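Local coordinates for protein probable chaperone (Pseudomonas aeruginosa, PDB 4JMF) that probably serves as a type III secretion chaperone of the CesT family, pairing into a dimer that binds part of a secreted effector protein before its export, at residues Leu4-Ile9 and Pro21-Ser26; Gly33-His38 and Ala111-Arg116; Asn62-Phe67 and Cys72-Gly77; Asn89-Gln94 and His102-Gln107. All coordinates share one frame; numbering follows the deposited sequence.

Contact 1: residues Leu4-Ile9 and Pro21-Ser26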
loop_
_atom_site.group_PDB
_atom_site.type_symbol
_atom_site.label_atom_id
_atom_site.label_comp_id
_atom_site.label_asym_id
_atom_site.label_seq_id
_atom_site.Cartn_x
_atom_site.Cartn_y
_atom_site.Cartn_z
ATOM N N LEU B 4 -18.343 7.545 -8.245
ATOM C CA LEU B 4 -17.771 7.413 -6.904
ATOM C C LEU B 4 -16.371 8.015 -6.829
ATOM O O LEU B 4 -15.964 8.537 -5.785
ATOM C CB LEU B 4 -17.730 5.940 -6.479
ATOM C CG LEU B 4 -19.039 5.152 -6.613
ATOM C CD1 LEU B 4 -18.843 3.685 -6.231
ATOM C CD2 LEU B 4 -20.117 5.777 -5.759
ATOM N N TYR B 5 -15.631 7.931 -7.938
ATOM C CA TYR B 5 -14.313 8.555 -8.016
ATOM C C TYR B 5 -14.472 10.071 -8.108
ATOM O O TYR B 5 -13.776 10.818 -7.411
ATOM C CB TYR B 5 -13.501 8.012 -9.203
ATOM C CG TYR B 5 -12.151 8.675 -9.376
ATOM C CD1 TYR B 5 -11.075 8.307 -8.583
ATOM C CD2 TYR B 5 -11.952 9.661 -10.333
ATOM C CE1 TYR B 5 -9.841 8.910 -8.730
ATOM C CE2 TYR B 5 -10.721 10.273 -10.488
ATOM C CZ TYR B 5 -9.668 9.888 -9.679
ATOM O OH TYR B 5 -8.423 10.478 -9.819
ATOM N N ARG B 6 -15.394 10.533 -8.943
ATOM C CA ARG B 6 -15.636 11.971 -9.047
ATOM C C ARG B 6 -16.006 12.562 -7.684
ATOM O O ARG B 6 -15.520 13.630 -7.310
ATOM C CB ARG B 6 -16.727 12.283 -10.080
ATOM C CG ARG B 6 -17.019 13.777 -10.208
ATOM C CD ARG B 6 -18.130 14.073 -11.214
ATOM N NE ARG B 6 -19.279 13.175 -11.084
ATOM C CZ ARG B 6 -19.646 12.281 -12.005
ATOM N NH1 ARG B 6 -18.958 12.161 -13.136
ATOM N NH2 ARG B 6 -20.706 11.510 -11.795
ATOM N N ALA B 7 -16.843 11.846 -6.939
ATOM C CA ALA B 7 -17.283 12.303 -5.625
ATOM C C ALA B 7 -16.117 12.383 -4.649
ATOM O O ALA B 7 -16.043 13.314 -3.858
ATOM C CB ALA B 7 -18.370 11.393 -5.083
ATOM N N ALA B 8 -15.211 11.405 -4.700
ATOM C CA ALA B 8 -14.020 11.430 -3.844
ATOM C C ALA B 8 -13.107 12.608 -4.185
ATOM O O ALA B 8 -12.601 13.301 -3.287
ATOM C CB ALA B 8 -13.256 10.122 -3.951
ATOM N N ILE B 9 -12.879 12.823 -5.477
ATOM C CA ILE B 9 -12.087 13.965 -5.919
ATOM C C ILE B 9 -12.731 15.264 -5.398
ATOM O O ILE B 9 -12.050 16.141 -4.861
ATOM C CB ILE B 9 -11.962 14.006 -7.458
ATOM C CG1 ILE B 9 -11.218 12.766 -7.984
ATOM C CG2 ILE B 9 -11.253 15.284 -7.912
ATOM C CD1 ILE B 9 -9.822 12.566 -7.410
ATOM N N PRO B 21 -12.925 20.727 -9.854
ATOM C CA PRO B 21 -12.514 20.490 -11.239
ATOM C C PRO B 21 -13.665 19.895 -12.028
ATOM O O PRO B 21 -14.620 19.386 -11.436
ATOM C CB PRO B 21 -11.406 19.447 -11.088
ATOM C CG PRO B 21 -11.861 18.627 -9.895
ATOM C CD PRO B 21 -12.546 19.607 -8.964
ATOM N N ASN B 22 -13.583 19.964 -13.349
ATOM C CA ASN B 22 -14.571 19.303 -14.189
ATOM C C ASN B 22 -14.143 17.861 -14.389
ATOM O O ASN B 22 -12.968 17.525 -14.174
ATOM C CB ASN B 22 -14.698 20.019 -15.533
ATOM C CG ASN B 22 -14.972 21.499 -15.369
ATOM O OD1 ASN B 22 -15.878 21.893 -14.632
ATOM N ND2 ASN B 22 -14.172 22.332 -16.033
ATOM N N ASP B 23 -15.094 17.012 -14.772
ATOM C CA ASP B 23 -14.785 15.619 -15.053
ATOM C C ASP B 23 -13.650 15.566 -16.056
ATOM O O ASP B 23 -13.856 15.767 -17.250
ATOM C CB ASP B 23 -16.009 14.874 -15.597
ATOM C CG ASP B 23 -17.084 14.666 -14.544
ATOM O OD1 ASP B 23 -17.277 15.580 -13.709
ATOM O OD2 ASP B 23 -17.731 13.592 -14.551
ATOM N N GLU B 24 -12.438 15.357 -15.559
ATOM C CA GLU B 24 -11.315 15.138 -16.449
ATOM C C GLU B 24 -10.964 13.668 -16.459
ATOM O O GLU B 24 -10.512 13.120 -15.445
ATOM C CB GLU B 24 -10.083 15.935 -16.035
ATOM C CG GLU B 24 -8.879 15.614 -16.914
ATOM C CD GLU B 24 -7.565 16.107 -16.337
ATOM O OE1 GLU B 24 -7.600 17.006 -15.458
ATOM O OE2 GLU B 24 -6.501 15.591 -16.768
ATOM N N GLU B 25 -11.180 13.039 -17.609
ATOM C CA GLU B 25 -10.700 11.686 -17.853
ATOM C C GLU B 25 -9.236 11.573 -17.426
ATOM O O GLU B 25 -8.471 12.537 -17.531
ATOM C CB GLU B 25 -10.829 11.349 -19.340
ATOM C CG GLU B 25 -10.144 12.370 -20.255
ATOM C CD GLU B 25 -10.152 11.972 -21.723
ATOM O OE1 GLU B 25 -10.603 10.848 -22.046
ATOM O OE2 GLU B 25 -9.699 12.790 -22.555
ATOM N N SER B 26 -8.868 10.403 -16.919
ATOM C CA SER B 26 -7.487 10.127 -16.549
ATOM C C SER B 26 -6.989 10.908 -15.324
ATOM O O SER B 26 -7.674 11.021 -14.298
ATOM C CB SER B 26 -6.533 10.366 -17.737
ATOM O OG SER B 26 -6.264 11.759 -17.928
#
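Arg6 and Asp23 join helix 3-15 to the loop that follows it, and Ile9 and Pro21 meet three residues further along the helix. The Arg6 side chain illustrates how a long basic residue can line an acidic one with its aliphatic stem as well as its charged end. Its CB is directed at the loop, and CG, trans to the backbone N (chi1 179°), continues the course outward. CG comes within 3.9 Å of Asp23 OD1, and CD lies nearer still, 3.0 Å from that same OD1. A bend about the CG-CD bond (chi3 44°) then swings the guanidinium beside the carboxylate. NE passes 3.8 Å from Asp23 OD2 and CZ 3.4 Å from it, before NH1 closes a salt bridge to OD2. The modelled NH1 to OD2 distance of 2.4 Å is too short to be taken literally, so the exact placing of the two side chains, including the close CD approach, is doubtful. Their planes are nearly parallel, 20° apart, with OD2 at the guanidinium edge. The second meeting is apolar: Ile9 CG2 touches Pro21 CG at 3.9 Å. Met1 packs on both members of the charged pair, while Ile9 and Tyr5 turn to Leu39, so that helix 3-15 packs on strand 35-41 as well as on its own outgoing loop.

Contact 2: residues Gly33-His38 and Ala111-Arg116; sequences GPHLCH and AAEELR
A histidine-carboxylate hydrogen bond, His35 to Glu113, fastens the start of strand 35-41 to the last turn of helix 98-114. His35 NE2 donates to Glu113 OE2 over 2.7 Å, with an N-H...O angle of 151°. The carboxylate receives it on the anti lone pair of OE2, the one pointing away from the other oxygen, and stands steeply against the imidazole, their planes 78° apart. Glu113 starts out neither toward nor away from the strand; a bend at chi2 (-69°) brings its carboxylate round to the ring edge.

The ring is also gripped on its faces. Ala112 CB sits over one of them in a CH-pi contact, 3.8 Å from the centroid of the His35 ring, and Pro34 CG covers part of the opposite face from the residue just before. Pro34 CG reaches across as well, lying 4.0 Å from Glu113 OE2. Next to NE2, His35 CE1 is 3.5 Å from Ala112 O. The carboxylate and this carbonyl would probably favour a positively charged imidazole, while the nearby Arg116 guanidinium would oppose it, so the charge is left undecided.

Val109, one turn earlier in the helix, touches His35 and Cys37, extending the join inward, and Glu113 packs on an apolar side chain of the chain of another protein. The arrangement is that of a C-terminal helix lying against an antiparallel sheet, as in the alpha/beta fold of CesT-type chaperones.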
loop_
_atom_site.group_PDB
_atom_site.type_symbol
_atom_site.label_atom_id
_atom_site.label_comp_id
_atom_site.label_asym_id
_atom_site.label_seq_id
_atom_site.Cartn_x
_atom_site.Cartn_y
_atom_site.Cartn_z
ATOM N N GLY B 33 3.380 22.601 -2.752
ATOM C CA GLY B 33 4.722 23.119 -2.555
ATOM C C GLY B 33 5.565 22.680 -3.735
ATOM O O GLY B 33 5.135 22.771 -4.885
ATOM N N PRO B 34 6.757 22.152 -3.458
ATOM C CA PRO B 34 7.631 21.740 -4.563
ATOM C C PRO B 34 7.253 20.383 -5.177
ATOM O O PRO B 34 7.871 19.947 -6.162
ATOM C CB PRO B 34 9.009 21.682 -3.908
ATOM C CG PRO B 34 8.737 21.425 -2.453
ATOM C CD PRO B 34 7.384 21.985 -2.133
ATOM N N HIS B 35 6.227 19.742 -4.632
ATOM C CA HIS B 35 5.841 18.406 -5.092
ATOM C C HIS B 35 4.679 18.375 -6.091
ATOM O O HIS B 35 3.552 18.780 -5.775
ATOM C CB HIS B 35 5.508 17.550 -3.877
ATOM C CG HIS B 35 6.563 17.596 -2.819
ATOM N ND1 HIS B 35 7.814 17.039 -2.992
ATOM C CD2 HIS B 35 6.561 18.149 -1.581
ATOM C CE1 HIS B 35 8.535 17.242 -1.903
ATOM N NE2 HIS B 35 7.798 17.914 -1.033
ATOM N N LEU B 36 4.954 17.883 -7.297
ATOM C CA LEU B 36 3.897 17.644 -8.275
ATOM C C LEU B 36 3.326 16.245 -8.013
ATOM O O LEU B 36 4.057 15.248 -8.105
ATOM C CB LEU B 36 4.445 17.754 -9.700
ATOM C CG LEU B 36 3.483 17.518 -10.871
ATOM C CD1 LEU B 36 2.407 18.601 -10.932
ATOM C CD2 LEU B 36 4.224 17.443 -12.181
ATOM N N CYS B 37 2.036 16.184 -7.659
ATOM C CA CYS B 37 1.364 14.936 -7.320
ATOM C C CYS B 37 0.243 14.628 -8.307
ATOM O O CYS B 37 -0.443 15.537 -8.780
ATOM C CB CYS B 37 0.777 15.027 -5.914
ATOM S SG CYS B 37 1.961 15.501 -4.646
ATOM N N HIS B 38 0.055 13.345 -8.602
ATOM C CA HIS B 38 -0.965 12.903 -9.554
ATOM C C HIS B 38 -1.966 11.967 -8.868
ATOM O O HIS B 38 -1.593 11.239 -7.944
ATOM C CB HIS B 38 -0.312 12.164 -10.732
ATOM C CG HIS B 38 0.925 12.829 -11.247
ATOM N ND1 HIS B 38 0.891 13.853 -12.171
ATOM C CD2 HIS B 38 2.233 12.625 -10.958
ATOM C CE1 HIS B 38 2.126 14.248 -12.431
ATOM N NE2 HIS B 38 2.959 13.520 -11.710
ATOM N N ALA B 111 6.224 12.125 3.030
ATOM C CA ALA B 111 7.393 11.305 2.720
ATOM C C ALA B 111 8.230 11.974 1.648
ATOM O O ALA B 111 9.455 11.882 1.658
ATOM C CB ALA B 111 6.987 9.930 2.288
ATOM N N ALA B 112 7.568 12.646 0.717
ATOM C CA ALA B 112 8.286 13.343 -0.347
ATOM C C ALA B 112 9.158 14.452 0.243
ATOM O O ALA B 112 10.255 14.714 -0.258
ATOM C CB ALA B 112 7.318 13.909 -1.375
ATOM N N GLU B 113 8.658 15.096 1.301
ATOM C CA GLU B 113 9.371 16.183 1.980
ATOM C C GLU B 113 10.638 15.658 2.646
ATOM O O GLU B 113 11.710 16.261 2.557
ATOM C CB GLU B 113 8.476 16.810 3.056
ATOM C CG GLU B 113 7.623 17.961 2.574
ATOM C CD GLU B 113 8.447 19.182 2.225
ATOM O OE1 GLU B 113 8.888 19.874 3.166
ATOM O OE2 GLU B 113 8.659 19.452 1.017
ATOM N N GLU B 114 10.494 14.527 3.326
ATOM C CA GLU B 114 11.583 13.915 4.063
ATOM C C GLU B 114 12.731 13.453 3.163
ATOM O O GLU B 114 13.899 13.593 3.523
ATOM C CB GLU B 114 11.033 12.709 4.813
ATOM C CG GLU B 114 11.708 12.393 6.135
ATOM C CD GLU B 114 10.854 11.462 6.988
ATOM O OE1 GLU B 114 10.249 11.944 7.970
ATOM O OE2 GLU B 114 10.773 10.252 6.670
ATOM N N LEU B 115 12.393 12.908 1.996
ATOM C CA LEU B 115 13.351 12.130 1.197
ATOM C C LEU B 115 14.476 12.916 0.529
ATOM O O LEU B 115 14.225 13.763 -0.331
ATOM C CB LEU B 115 12.621 11.302 0.138
ATOM C CG LEU B 115 11.876 10.082 0.677
ATOM C CD1 LEU B 115 11.248 9.302 -0.466
ATOM C CD2 LEU B 115 12.800 9.191 1.497
ATOM N N ARG B 116 15.716 12.604 0.921
ATOM C CA ARG B 116 16.916 13.158 0.286
ATOM C C ARG B 116 17.966 12.065 0.029
ATOM O O ARG B 116 17.672 11.014 -0.565
ATOM C CB ARG B 116 17.515 14.295 1.133
ATOM C CG ARG B 116 16.591 15.522 1.319
ATOM C CD ARG B 116 16.248 16.205 -0.016
ATOM N NE ARG B 116 15.197 17.222 0.103
ATOM C CZ ARG B 116 13.903 16.992 -0.124
ATOM N NH1 ARG B 116 13.491 15.780 -0.471
ATOM N NH2 ARG B 116 13.011 17.971 -0.007
#

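Contact 3: residues Asn62-Phe67 and Cys72-Gly77; sequences NEQNLF and CKPILG
A type I beta turn, Glu63 to Leu66, is docked on the residues leading into strand 75-78, outermost in the sheet of this chain, and on the strand's first residues, through Lys73, Gln64 and Asn65. An Asx motif at Asn62, whose OD1 accepts from Asn65 N, braces the turn. Lys73 spans the gap with CG anti to the backbone N (chi1 175°) and the rest of its chain extended, its NZ giving hydrogen bonds to Glu63 O and Leu66 O, each at 2.9 Å. Glu63 O is thereby gripped twice, by Lys73 NZ on one face of its plane and by Leu66 N of the turn on the other. Beyond the turn, an acidic side chain of the chain of another protein pairs with NZ as its salt-bridge partner. Gln64 crosses the lysine stem, and its NE2 donates to Pro74 O at 3.1 Å, coming from above the carbonyl plane. The turn's backbone also reaches the dimer partner: Asn65 O accepts from Trp88 NE1 of the second subunit. The Asn65 amide imitates a strand neighbour for Leu76. Its ND2 gives one hydrogen bond to Leu76 O at 3.1 Å and another to Thr60 O, while Leu76 N donates to Asn65 OD1 over 2.7 Å, almost straight at 172° and on a lone pair in the carbonyl plane.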
loop_
_atom_site.group_PDB
_atom_site.type_symbol
_atom_site.label_atom_id
_atom_site.label_comp_id
_atom_site.label_asym_id
_atom_site.label_seq_id
_atom_site.Cartn_x
_atom_site.Cartn_y
_atom_site.Cartn_z
ATOM N N ASN B 62 13.676 -1.430 1.742
ATOM C CA ASN B 62 14.047 -0.427 2.731
ATOM C C ASN B 62 12.952 -0.090 3.716
ATOM O O ASN B 62 11.842 -0.645 3.659
ATOM C CB ASN B 62 14.416 0.845 2.018
ATOM C CG ASN B 62 13.389 1.205 1.019
ATOM O OD1 ASN B 62 12.275 1.585 1.367
ATOM N ND2 ASN B 62 13.721 1.030 -0.246
ATOM N N GLU B 63 13.280 0.855 4.597
ATOM C CA GLU B 63 12.406 1.262 5.687
ATOM C C GLU B 63 11.152 1.944 5.132
ATOM O O GLU B 63 10.049 1.733 5.635
ATOM C CB GLU B 63 13.160 2.193 6.642
ATOM C CG GLU B 63 12.383 2.558 7.904
ATOM C CD GLU B 63 13.125 3.542 8.796
ATOM O OE1 GLU B 63 14.295 3.869 8.492
ATOM O OE2 GLU B 63 12.529 3.991 9.798
ATOM N N GLN B 64 11.317 2.744 4.085
ATOM C CA GLN B 64 10.167 3.400 3.476
ATOM C C GLN B 64 9.177 2.358 2.952
ATOM O O GLN B 64 7.958 2.562 3.002
ATOM C CB GLN B 64 10.615 4.321 2.340
ATOM C CG GLN B 64 9.470 5.147 1.746
ATOM C CD GLN B 64 8.875 6.104 2.764
ATOM O OE1 GLN B 64 9.583 6.928 3.344
ATOM N NE2 GLN B 64 7.565 5.989 2.999
ATOM N N ASN B 65 9.704 1.230 2.481
ATOM C CA ASN B 65 8.868 0.189 1.881
ATOM C C ASN B 65 8.410 -0.913 2.842
ATOM O O ASN B 65 7.862 -1.948 2.425
ATOM C CB ASN B 65 9.553 -0.375 0.632
ATOM C CG ASN B 65 9.620 0.656 -0.485
ATOM O OD1 ASN B 65 8.714 1.477 -0.622
ATOM N ND2 ASN B 65 10.702 0.646 -1.258
ATOM N N LEU B 66 8.632 -0.677 4.129
ATOM C CA LEU B 66 8.086 -1.538 5.176
ATOM C C LEU B 66 6.759 -0.956 5.657
ATOM O O LEU B 66 6.601 0.269 5.759
ATOM C CB LEU B 66 9.052 -1.615 6.358
ATOM C CG LEU B 66 8.672 -2.581 7.476
ATOM C CD1 LEU B 66 8.518 -3.972 6.891
ATOM C CD2 LEU B 66 9.733 -2.566 8.564
ATOM N N PHE B 67 5.803 -1.829 5.940
ATOM C CA PHE B 67 4.502 -1.389 6.434
ATOM C C PHE B 67 4.647 -0.691 7.792
ATOM O O PHE B 67 5.574 -0.988 8.550
ATOM C CB PHE B 67 3.550 -2.587 6.550
ATOM C CG PHE B 67 4.051 -3.678 7.458
ATOM C CD1 PHE B 67 4.688 -4.804 6.934
ATOM C CD2 PHE B 67 3.879 -3.587 8.834
ATOM C CE1 PHE B 67 5.149 -5.822 7.773
ATOM C CE2 PHE B 67 4.345 -4.596 9.683
ATOM C CZ PHE B 67 4.974 -5.714 9.148
ATOM N N CYS B 72 -1.710 4.520 4.560
ATOM C CA CYS B 72 -1.396 5.548 3.567
ATOM C C CYS B 72 0.093 5.872 3.500
ATOM O O CYS B 72 0.503 6.755 2.732
ATOM C CB CYS B 72 -2.187 6.831 3.840
ATOM S SG CYS B 72 -3.974 6.632 3.620
ATOM N N LYS B 73 0.902 5.197 4.316
ATOM C CA LYS B 73 2.360 5.404 4.230
ATOM C C LYS B 73 2.745 5.004 2.818
ATOM O O LYS B 73 2.390 3.911 2.364
ATOM C CB LYS B 73 3.116 4.535 5.229
ATOM C CG LYS B 73 4.638 4.644 5.079
ATOM C CD LYS B 73 5.353 3.626 5.943
ATOM C CE LYS B 73 6.873 3.783 5.801
ATOM N NZ LYS B 73 7.620 2.827 6.668
ATOM N N PRO B 74 3.416 5.905 2.090
ATOM C CA PRO B 74 3.640 5.607 0.673
ATOM C C PRO B 74 4.782 4.624 0.439
ATOM O O PRO B 74 5.593 4.343 1.329
ATOM C CB PRO B 74 3.985 6.977 0.072
ATOM C CG PRO B 74 4.547 7.748 1.220
ATOM C CD PRO B 74 3.904 7.241 2.471
ATOM N N ILE B 75 4.828 4.114 -0.786
ATOM C CA ILE B 75 5.772 3.094 -1.188
ATOM C C ILE B 75 6.651 3.731 -2.261
ATOM O O ILE B 75 6.167 4.560 -3.028
ATOM C CB ILE B 75 5.004 1.915 -1.813
ATOM C CG1 ILE B 75 3.943 1.405 -0.845
ATOM C CG2 ILE B 75 5.942 0.794 -2.258
ATOM C CD1 ILE B 75 4.489 1.042 0.476
ATOM N N LEU B 76 7.929 3.362 -2.328
ATOM C CA LEU B 76 8.807 3.914 -3.362
ATOM C C LEU B 76 9.236 2.814 -4.325
ATOM O O LEU B 76 9.967 1.898 -3.949
ATOM C CB LEU B 76 10.036 4.585 -2.743
ATOM C CG LEU B 76 10.994 5.266 -3.722
ATOM C CD1 LEU B 76 10.209 6.201 -4.620
ATOM C CD2 LEU B 76 12.057 6.045 -2.985
ATOM N N GLY B 77 8.774 2.899 -5.564
ATOM C CA GLY B 77 9.034 1.851 -6.534
ATOM C C GLY B 77 9.523 2.443 -7.842
ATOM O O GLY B 77 9.720 3.663 -7.956
#

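Contact 4: residues Asn89-Gln94 and His102-Gln107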
loop_
_atom_site.group_PDB
_atom_site.type_symbol
_atom_site.label_atom_id
_atom_site.label_comp_id
_atom_site.label_asym_id
_atom_site.label_seq_id
_atom_site.Cartn_x
_atom_site.Cartn_y
_atom_site.Cartn_z
ATOM N N ASN B 89 0.836 5.977 -2.993
ATOM C CA ASN B 89 -0.014 5.224 -2.076
ATOM C C ASN B 89 -1.379 4.999 -2.705
ATOM O O ASN B 89 -1.647 5.504 -3.800
ATOM C CB ASN B 89 -0.068 5.860 -0.681
ATOM C CG ASN B 89 -0.627 7.273 -0.691
ATOM O OD1 ASN B 89 -1.272 7.708 -1.657
ATOM N ND2 ASN B 89 -0.393 7.997 0.403
ATOM N N ARG B 90 -2.226 4.203 -2.062
ATOM C CA ARG B 90 -3.517 3.866 -2.662
ATOM C C ARG B 90 -4.554 3.559 -1.597
ATOM O O ARG B 90 -4.237 2.941 -0.575
ATOM C CB ARG B 90 -3.381 2.665 -3.600
ATOM C CG ARG B 90 -4.717 2.206 -4.178
ATOM C CD ARG B 90 -4.525 1.507 -5.501
ATOM N NE ARG B 90 -3.634 0.402 -5.333
ATOM C CZ ARG B 90 -2.860 -0.121 -6.275
ATOM N NH1 ARG B 90 -2.845 0.336 -7.536
ATOM N NH2 ARG B 90 -2.095 -1.126 -5.917
ATOM N N GLN B 91 -5.788 4.005 -1.831
ATOM C CA GLN B 91 -6.870 3.729 -0.903
ATOM C C GLN B 91 -8.104 3.332 -1.678
ATOM O O GLN B 91 -8.309 3.798 -2.795
ATOM C CB GLN B 91 -7.164 4.954 -0.030
ATOM C CG GLN B 91 -6.074 5.265 0.999
ATOM C CD GLN B 91 -6.157 4.373 2.238
ATOM O OE1 GLN B 91 -6.827 4.713 3.224
ATOM N NE2 GLN B 91 -5.472 3.233 2.194
ATOM N N PRO B 92 -8.926 2.449 -1.095
ATOM C CA PRO B 92 -10.180 2.079 -1.757
ATOM C C PRO B 92 -11.159 3.227 -1.600
ATOM O O PRO B 92 -11.194 3.833 -0.523
ATOM C CB PRO B 92 -10.666 0.871 -0.943
ATOM C CG PRO B 92 -9.534 0.509 -0.008
ATOM C CD PRO B 92 -8.771 1.777 0.206
ATOM N N LEU B 93 -11.922 3.550 -2.636
ATOM C CA LEU B 93 -12.877 4.658 -2.534
ATOM C C LEU B 93 -13.878 4.483 -1.381
ATOM O O LEU B 93 -14.349 5.466 -0.810
ATOM C CB LEU B 93 -13.608 4.853 -3.867
ATOM C CG LEU B 93 -12.752 5.262 -5.066
ATOM C CD1 LEU B 93 -13.588 5.326 -6.345
ATOM C CD2 LEU B 93 -12.061 6.599 -4.823
ATOM N N GLN B 94 -14.183 3.234 -1.022
ATOM C CA GLN B 94 -15.115 2.934 0.081
ATOM C C GLN B 94 -14.678 3.487 1.431
ATOM O O GLN B 94 -15.503 3.637 2.329
ATOM C CB GLN B 94 -15.292 1.422 0.238
ATOM C CG GLN B 94 -16.214 0.774 -0.772
ATOM C CD GLN B 94 -15.853 1.131 -2.202
ATOM O OE1 GLN B 94 -14.727 0.864 -2.668
ATOM N NE2 GLN B 94 -16.797 1.767 -2.905
ATOM N N HIS B 102 -7.850 13.545 2.385
ATOM C CA HIS B 102 -6.891 14.570 2.781
ATOM C C HIS B 102 -5.672 13.893 3.413
ATOM O O HIS B 102 -4.530 14.193 3.067
ATOM C CB HIS B 102 -7.559 15.546 3.759
ATOM C CG HIS B 102 -6.680 16.681 4.196
ATOM N ND1 HIS B 102 -5.914 16.630 5.343
ATOM C CD2 HIS B 102 -6.473 17.908 3.660
ATOM C CE1 HIS B 102 -5.261 17.770 5.484
ATOM N NE2 HIS B 102 -5.581 18.562 4.475
ATOM N N HIS B 103 -5.922 12.964 4.328
ATOM C CA HIS B 103 -4.840 12.237 4.995
ATOM C C HIS B 103 -3.953 11.470 4.008
ATOM O O HIS B 103 -2.723 11.448 4.156
ATOM C CB HIS B 103 -5.409 11.291 6.054
ATOM C CG HIS B 103 -4.366 10.601 6.873
ATOM N ND1 HIS B 103 -3.712 11.215 7.919
ATOM C CD2 HIS B 103 -3.858 9.346 6.798
ATOM C CE1 HIS B 103 -2.853 10.368 8.460
ATOM N NE2 HIS B 103 -2.918 9.228 7.797
ATOM N N GLN B 104 -4.566 10.839 3.007
ATOM C CA GLN B 104 -3.792 10.090 2.010
ATOM C C GLN B 104 -2.784 10.978 1.303
ATOM O O GLN B 104 -1.617 10.609 1.143
ATOM C CB GLN B 104 -4.694 9.428 0.968
ATOM C CG GLN B 104 -3.924 8.499 0.019
ATOM C CD GLN B 104 -4.800 7.884 -1.061
ATOM O OE1 GLN B 104 -6.031 7.988 -1.016
ATOM N NE2 GLN B 104 -4.165 7.226 -2.045
ATOM N N LEU B 105 -3.231 12.147 0.860
ATOM C CA LEU B 105 -2.331 13.052 0.157
ATOM C C LEU B 105 -1.247 13.562 1.105
ATOM O O LEU B 105 -0.076 13.675 0.724
ATOM C CB LEU B 105 -3.109 14.219 -0.467
ATOM C CG LEU B 105 -2.289 15.275 -1.220
ATOM C CD1 LEU B 105 -1.546 14.653 -2.419
ATOM C CD2 LEU B 105 -3.193 16.424 -1.692
ATOM N N GLU B 106 -1.633 13.849 2.344
ATOM C CA GLU B 106 -0.700 14.414 3.305
ATOM C C GLU B 106 0.432 13.450 3.606
ATOM O O GLU B 106 1.592 13.866 3.692
ATOM C CB GLU B 106 -1.422 14.782 4.601
ATOM C CG GLU B 106 -0.581 15.625 5.558
ATOM C CD GLU B 106 -1.448 16.535 6.409
ATOM O OE1 GLU B 106 -2.123 16.031 7.342
ATOM O OE2 GLU B 106 -1.460 17.760 6.135
ATOM N N GLN B 107 0.105 12.169 3.754
ATOM C CA GLN B 107 1.142 11.168 4.019
ATOM C C GLN B 107 2.067 10.999 2.814
ATOM O O GLN B 107 3.272 10.783 2.976
ATOM C CB GLN B 107 0.520 9.832 4.434
ATOM C CG GLN B 107 -0.241 9.896 5.751
ATOM C CD GLN B 107 0.636 10.391 6.885
ATOM O OE1 GLN B 107 1.663 9.782 7.203
ATOM N NE2 GLN B 107 0.242 11.509 7.495
#
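Asn89 and Gln104 are joined by two hydrogen bonds, one between their amides, whose planes are 57° apart, and one from Asn89 to the helix backbone. Gln104 reaches from helix 98-114 with its chain extended, and its NE2 donates to Asn89 OD1 at 3.0 Å. The donor stands well above the asparagine carbonyl plane, whereas OD1 lies in the plane of the glutamine amide. In return Asn89 ND2 gives a hydrogen bond to the backbone Gln104 O, also at 3.0 Å. The first torsion of Asn89 places CG between the backbone N and the carbonyl carbon (chi1 61°) and helps to lay the amide alongside the glutamine stem; OD1 is 3.2 Å from Gln104 CG.

Gln91, two residues on along the same strand, runs past Gln104 in the opposite direction. Its CB and CG each lie 3.4 Å from Gln104 OE1, so this oxygen meets carbon here and, though buried, has no hydrogen-bond partner in the model. The other polar ends are shared more widely: Asn89 ND2 also donates to Cys72 O, and Gln104 NE2 to Leu47 O on the adjacent strand 46-53.

One glutamine thus ties the helix to two neighbouring strands through a polar network in the interior. The strand segment 89-92 and helix segment 102-107 run almost antiparallel (169°), their axes 9.1 Å apart at closest approach, the geometry of a chain that leaves the sheet and folds back over it as a helix, consistent with the CesT family fold.

Overall arrangement
Followed from the N terminus, the chain first closes contact 1, a short return in which the loop after helix 3-15 comes back to the helix. Contact 2 opens next and closes only at the C terminus, joining strand 35-41 to the end of helix 98-114. Within that long span contacts 3 and 4 follow in series, without crossing: the turn before strand 75-78 docks first, then strand 85-92 takes up the returning helix. Contacts 3 and 4 touch through Cys72, and Ala111 packs on Pro74 between contacts 2 and 3. Contact 1, about 15 Å from contact 4 between centres, meets it through Leu93, adding a link between the N-terminal helix and the end of strand 85-92.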